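Local coordinates for protein inorganic polyphosphate/ATP-glucomannokinase (Arthrobacter sp., PDB 1WOQ) that phosphorylates glucose and mannose, drawing the phosphoryl group from either inorganic polyphosphate or ATP, as a bacterial kinase of the ROK family, at residues I15-G20 with E56-V61; P44-Q47 with S53-E56. All blocks are in the same frame, centred on the assembly; numbering follows the deposited sequence.

Contact 1. Residues I15-G20 with E56-V61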
ATOM      1  N   ILE A  15      -7.457 -11.938  -8.314  1.00 14.00           N
ATOM      2  CA  ILE A  15      -6.019 -11.844  -8.122  1.00 13.67           C
ATOM      3  C   ILE A  15      -5.641 -10.403  -7.806  1.00 13.88           C
ATOM      4  O   ILE A  15      -6.112  -9.470  -8.459  1.00 13.61           O
ATOM      5  CB  ILE A  15      -5.244 -12.295  -9.387  1.00 14.57           C
ATOM      6  CG1 ILE A  15      -5.426 -13.800  -9.599  1.00 14.91           C
ATOM      7  CG2 ILE A  15      -3.758 -11.933  -9.250  1.00 14.12           C
ATOM      8  CD1 ILE A  15      -4.860 -14.317 -10.921  1.00 15.40           C
ATOM      9  N   GLY A  16      -4.808 -10.236  -6.784  1.00 13.28           N
ATOM     10  CA  GLY A  16      -4.336  -8.918  -6.396  1.00 12.11           C
ATOM     11  C   GLY A  16      -2.821  -8.951  -6.467  1.00 12.57           C
ATOM     12  O   GLY A  16      -2.210  -9.941  -6.068  1.00 11.99           O
ATOM     13  N   ILE A  17      -2.212  -7.883  -6.978  1.00 13.15           N
ATOM     14  CA  ILE A  17      -0.759  -7.804  -7.115  1.00 13.79           C
ATOM     15  C   ILE A  17      -0.253  -6.555  -6.399  1.00 14.64           C
ATOM     16  O   ILE A  17      -0.816  -5.477  -6.563  1.00 14.02           O
ATOM     17  CB  ILE A  17      -0.350  -7.719  -8.611  1.00 13.88           C
ATOM     18  CG1 ILE A  17      -0.903  -8.926  -9.377  1.00 13.60           C
ATOM     19  CG2 ILE A  17       1.173  -7.672  -8.742  1.00 14.91           C
ATOM     20  CD1 ILE A  17      -0.299 -10.257  -8.963  1.00 14.26           C
ATOM     21  N   ASP A  18       0.812  -6.701  -5.614  1.00 15.16           N
ATOM     22  CA  ASP A  18       1.381  -5.578  -4.872  1.00 17.02           C
ATOM     23  C   ASP A  18       2.811  -5.323  -5.352  1.00 17.70           C
ATOM     24  O   ASP A  18       3.694  -6.166  -5.182  1.00 17.69           O
ATOM     25  CB  ASP A  18       1.341  -5.903  -3.368  1.00 18.87           C
ATOM     26  CG  ASP A  18       1.710  -4.718  -2.484  1.00 22.27           C
ATOM     27  OD1 ASP A  18       1.465  -3.556  -2.865  1.00 22.27           O
ATOM     28  OD2 ASP A  18       2.233  -4.958  -1.377  1.00 24.08           O
ATOM     29  N   ILE A  19       3.025  -4.168  -5.975  1.00 17.94           N
ATOM     30  CA  ILE A  19       4.345  -3.808  -6.485  1.00 19.93           C
ATOM     31  C   ILE A  19       5.107  -3.034  -5.417  1.00 22.96           C
ATOM     32  O   ILE A  19       4.739  -1.909  -5.066  1.00 20.65           O
ATOM     33  CB  ILE A  19       4.239  -2.946  -7.761  1.00 19.62           C
ATOM     34  CG1 ILE A  19       3.548  -3.745  -8.871  1.00 20.25           C
ATOM     35  CG2 ILE A  19       5.632  -2.499  -8.204  1.00 22.01           C
ATOM     36  CD1 ILE A  19       3.269  -2.949 -10.136  1.00 19.14           C
ATOM     37  N   GLY A  20       6.167  -3.645  -4.899  1.00 23.48           N
ATOM     38  CA  GLY A  20       6.958  -3.002  -3.868  1.00 26.51           C
ATOM     39  C   GLY A  20       8.360  -2.659  -4.328  1.00 28.49           C
ATOM     40  O   GLY A  20       8.741  -2.950  -5.462  1.00 28.24           O
ATOM     41  N   GLU A  56       6.808  -7.306 -17.100  1.00 15.25           N
ATOM     42  CA  GLU A  56       7.189  -8.706 -17.245  1.00 16.04           C
ATOM     43  C   GLU A  56       7.074  -9.454 -15.920  1.00 14.67           C
ATOM     44  O   GLU A  56       6.579 -10.579 -15.880  1.00 14.98           O
ATOM     45  CB  GLU A  56       8.619  -8.818 -17.778  1.00 17.95           C
ATOM     46  CG  GLU A  56       8.772  -8.410 -19.237  1.00 22.69           C
ATOM     47  CD  GLU A  56       7.843  -9.182 -20.159  1.00 26.13           C
ATOM     48  OE1 GLU A  56       7.794 -10.427 -20.047  1.00 26.85           O
ATOM     49  OE2 GLU A  56       7.166  -8.545 -20.999  1.00 26.44           O
ATOM     50  N   ALA A  57       7.524  -8.827 -14.837  1.00 14.84           N
ATOM     51  CA  ALA A  57       7.466  -9.448 -13.510  1.00 14.94           C
ATOM     52  C   ALA A  57       6.019  -9.680 -13.074  1.00 14.74           C
ATOM     53  O   ALA A  57       5.681 -10.729 -12.521  1.00 13.04           O
ATOM     54  CB  ALA A  57       8.189  -8.573 -12.486  1.00 14.36           C
ATOM     55  N   VAL A  58       5.163  -8.694 -13.317  1.00 14.28           N
ATOM     56  CA  VAL A  58       3.760  -8.830 -12.953  1.00 13.73           C
ATOM     57  C   VAL A  58       3.142  -9.983 -13.737  1.00 13.79           C
ATOM     58  O   VAL A  58       2.387 -10.786 -13.189  1.00 13.23           O
ATOM     59  CB  VAL A  58       2.989  -7.523 -13.231  1.00 13.36           C
ATOM     60  CG1 VAL A  58       1.489  -7.743 -13.051  1.00 14.57           C
ATOM     61  CG2 VAL A  58       3.477  -6.440 -12.277  1.00 13.79           C
ATOM     62  N   ALA A  59       3.478 -10.074 -15.021  1.00 14.20           N
ATOM     63  CA  ALA A  59       2.959 -11.147 -15.857  1.00 13.84           C
ATOM     64  C   ALA A  59       3.319 -12.515 -15.285  1.00 14.25           C
ATOM     65  O   ALA A  59       2.492 -13.425 -15.281  1.00 12.74           O
ATOM     66  CB  ALA A  59       3.496 -11.019 -17.276  1.00 13.43           C
ATOM     67  N   LEU A  60       4.549 -12.661 -14.799  1.00 13.84           N
ATOM     68  CA  LEU A  60       4.978 -13.937 -14.234  1.00 13.15           C
ATOM     69  C   LEU A  60       4.191 -14.284 -12.976  1.00 13.70           C
ATOM     70  O   LEU A  60       3.804 -15.437 -12.786  1.00 13.24           O
ATOM     71  CB  LEU A  60       6.477 -13.914 -13.915  1.00 14.10           C
ATOM     72  CG  LEU A  60       7.408 -13.878 -15.129  1.00 17.84           C
ATOM     73  CD1 LEU A  60       8.829 -13.610 -14.675  1.00 17.76           C
ATOM     74  CD2 LEU A  60       7.318 -15.199 -15.885  1.00 18.74           C
ATOM     75  N   VAL A  61       3.956 -13.298 -12.114  1.00 12.74           N
ATOM     76  CA  VAL A  61       3.201 -13.564 -10.891  1.00 12.61           C
ATOM     77  C   VAL A  61       1.769 -13.968 -11.236  1.00 12.32           C
ATOM     78  O   VAL A  61       1.242 -14.947 -10.704  1.00 12.89           O
ATOM     79  CB  VAL A  61       3.164 -12.334  -9.953  1.00 12.52           C
ATOM     80  CG1 VAL A  61       2.309 -12.645  -8.720  1.00 12.84           C
ATOM     81  CG2 VAL A  61       4.578 -11.962  -9.523  1.00 12.34           C
TER

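Contact 2. Residues P44-Q47 with S53-E56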
ATOM      1  N   PRO A  44      11.383 -11.136  -7.483  1.00 19.77           N
ATOM      2  CA  PRO A  44      12.135  -9.923  -7.155  1.00 20.18           C
ATOM      3  C   PRO A  44      11.736  -8.729  -8.007  1.00 21.48           C
ATOM      4  O   PRO A  44      11.430  -8.877  -9.188  1.00 21.28           O
ATOM      5  CB  PRO A  44      13.586 -10.331  -7.410  1.00 20.10           C
ATOM      6  CG  PRO A  44      13.569 -11.818  -7.207  1.00 19.77           C
ATOM      7  CD  PRO A  44      12.291 -12.217  -7.897  1.00 19.93           C
ATOM      8  N   THR A  45      11.735  -7.546  -7.403  1.00 23.53           N
ATOM      9  CA  THR A  45      11.411  -6.345  -8.152  1.00 25.15           C
ATOM     10  C   THR A  45      12.617  -6.117  -9.054  1.00 27.50           C
ATOM     11  O   THR A  45      13.747  -5.979  -8.573  1.00 27.03           O
ATOM     12  CB  THR A  45      11.234  -5.121  -7.236  1.00 25.03           C
ATOM     13  OG1 THR A  45      10.150  -5.352  -6.324  1.00 24.36           O
ATOM     14  CG2 THR A  45      10.933  -3.881  -8.069  1.00 25.90           C
ATOM     15  N   PRO A  46      12.401  -6.089 -10.376  1.00 28.26           N
ATOM     16  CA  PRO A  46      13.521  -5.876 -11.294  1.00 30.56           C
ATOM     17  C   PRO A  46      14.221  -4.546 -11.047  1.00 32.45           C
ATOM     18  O   PRO A  46      13.611  -3.587 -10.570  1.00 32.35           O
ATOM     19  CB  PRO A  46      12.857  -5.950 -12.667  1.00 31.18           C
ATOM     20  CG  PRO A  46      11.477  -5.428 -12.398  1.00 31.72           C
ATOM     21  CD  PRO A  46      11.118  -6.111 -11.101  1.00 27.78           C
ATOM     22  N   GLN A  47      15.511  -4.498 -11.365  1.00 34.26           N
ATOM     23  CA  GLN A  47      16.293  -3.286 -11.183  1.00 35.52           C
ATOM     24  C   GLN A  47      17.161  -3.022 -12.407  1.00 35.35           C
ATOM     25  O   GLN A  47      17.982  -3.856 -12.791  1.00 35.06           O
ATOM     26  CB  GLN A  47      17.165  -3.398  -9.930  1.00 37.45           C
ATOM     27  CG  GLN A  47      16.362  -3.507  -8.641  1.00 41.43           C
ATOM     28  CD  GLN A  47      15.487  -2.287  -8.386  1.00 43.69           C
ATOM     29  OE1 GLN A  47      14.614  -2.308  -7.518  1.00 45.54           O
ATOM     30  NE2 GLN A  47      15.724  -1.217  -9.138  1.00 45.78           N
ATOM     31  N   SER A  53      10.197  -3.733 -17.540  1.00 19.38           N
ATOM     32  CA  SER A  53      10.670  -4.804 -16.663  1.00 20.54           C
ATOM     33  C   SER A  53       9.621  -5.189 -15.626  1.00 18.17           C
ATOM     34  O   SER A  53       9.420  -6.370 -15.340  1.00 16.56           O
ATOM     35  CB  SER A  53      11.967  -4.392 -15.956  1.00 22.28           C
ATOM     36  OG  SER A  53      11.744  -3.357 -15.014  1.00 29.10           O
ATOM     37  N   VAL A  54       8.954  -4.189 -15.065  1.00 16.38           N
ATOM     38  CA  VAL A  54       7.915  -4.441 -14.070  1.00 16.87           C
ATOM     39  C   VAL A  54       6.742  -5.187 -14.705  1.00 16.52           C
ATOM     40  O   VAL A  54       6.166  -6.084 -14.097  1.00 16.20           O
ATOM     41  CB  VAL A  54       7.410  -3.118 -13.456  1.00 17.84           C
ATOM     42  CG1 VAL A  54       6.179  -3.368 -12.593  1.00 18.82           C
ATOM     43  CG2 VAL A  54       8.521  -2.490 -12.621  1.00 17.48           C
ATOM     44  N   ALA A  55       6.387  -4.816 -15.931  1.00 15.20           N
ATOM     45  CA  ALA A  55       5.281  -5.480 -16.620  1.00 16.60           C
ATOM     46  C   ALA A  55       5.569  -6.971 -16.760  1.00 16.58           C
ATOM     47  O   ALA A  55       4.682  -7.805 -16.571  1.00 15.05           O
ATOM     48  CB  ALA A  55       5.066  -4.856 -17.995  1.00 15.40           C
ATOM     49  N   GLU A  56       6.808  -7.306 -17.100  1.00 15.25           N
ATOM     50  CA  GLU A  56       7.189  -8.706 -17.245  1.00 16.04           C
ATOM     51  C   GLU A  56       7.074  -9.454 -15.920  1.00 14.67           C
ATOM     52  O   GLU A  56       6.579 -10.579 -15.880  1.00 14.98           O
ATOM     53  CB  GLU A  56       8.619  -8.818 -17.778  1.00 17.95           C
ATOM     54  CG  GLU A  56       8.772  -8.410 -19.237  1.00 22.69           C
ATOM     55  CD  GLU A  56       7.843  -9.182 -20.159  1.00 26.13           C
ATOM     56  OE1 GLU A  56       7.794 -10.427 -20.047  1.00 26.85           O
ATOM     57  OE2 GLU A  56       7.166  -8.545 -20.999  1.00 26.44           O
TER

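Contact 1. Residues I15-G20 with E56-V61
Ile17 meets two valines on consecutive turns of the helix, Val58 and Val61, and divides its methyl groups between them. Its CD1 lies 3.5 Å from Val61 CG1, a snug methyl-to-methyl contact in which the two side chains run past each other in opposite directions. The other branch does less: Ile17 CG2 sits 4.3 Å from Val58 CG1. Val58 turns its second methyl to Ile19, whose CB points off to the side but whose far methyl CD1 comes within 4.1 Å of Val58 CG2, and here the side chains cross at nearly a right angle. The split follows from the torsions of Ile17: CG2 stands anti to the backbone N, while CG1 lies beside that N (chi1 -57°) and a second bend carries CD1 over to Val61. Every touching group is aliphatic and buried, and the joint is pure van der Waals packing.

The backbones stay well apart: the axes of strand segment 15-19 and helix segment 56-61 approach to 9.9 Å at 145°, so the helix runs roughly antiparallel to the strand over one face of the sheet. Alternation along the strand sends Asp18 to the other face, where OD1 hydrogen-bonds Thr81 OG1. Strand 14-19 is the central one of its five-stranded sheet, between strand 23-30 and strand 78-82, in the N-terminal half of an actin-like ATPase fold. Val80 packs on both isoleucines, and Ile24 on Ile17 and Val61, while Phe41 and Val43 of strand 35-44 reach Val61, adding to the hydrophobic layer between helix 51-66 and the sheet.

Contact 2. Residues P44-Q47 with S53-E56
The hydroxyl of Ser53 is held between its backbone N and carbonyl carbon (chi1 69°), which sets OG against the ring of Pro46 as well as close to the start of its own helix. Val54 has CG1 anti to the backbone N (chi1 171°), leaving CG2 beside that N as the methyl that meets the same ring. Pro46 therefore touches two successive residues through one corner: its CG lies 3.3 Å from Ser53 OG and 4.2 Å from Val54 CG2.

The neighbouring ring carbon adds to the first of these contacts, Pro46 CB being 3.7 Å from both CB and OG of Ser53. Backbone atoms of the helix add to the seat for Pro46 CG, with Ser53 O at 3.7 Å and Val54 N at 3.9 Å. The ring thus meets main-chain as well as side-chain atoms. At the nearest point the two CA atoms, those of Pro46 and Ser53, are 6.2 Å apart.

Ile24 of strand 23-30 touches both Pro46 and Val54, so the apolar side of the contact continues into the sheet, and Trp101 packs on Val54 from a loop.

The polar needs of Ser53 are met elsewhere: OG bonds with Thr50 N and with Pro48 O, tying the helix start to the connecting loop. Toward Pro46 it offers only van der Waals contact, since the ring carbons have no polar hydrogen to give. The chemistry is consequently mixed, an aliphatic ring resting on an oxygen that its two hydrogen bonds fix in place. Ser53 OG so presents a set surface to the Pro46 ring, and across this contact packing rather than polar bonding holds the loop to the helix.

How the contacts relate
Both contacts use helix 51-66, and their segments overlap at Glu56, which touches neither partner segment. Their centres are 9 Å apart: contact 1 fastens the helix to the central strand, contact 2 to the loop that leads into it. They meet directly. Ile19 CD1 of contact 1 packs 3.8 Å from Val54 CG1 of contact 2, and Ala57 CB lies 4.1 Å from Pro46 CD. A probable hydrogen bond of 2.9 Å links Thr45 OG1 to Gly20 O, joining the loop to the residue just after the strand. The bound beta-D-glucopyranose is about 9 Å from the side chain of Ile19 and about 13 Å from that of Val54; neither contact supplies a residue to the sugar pocket.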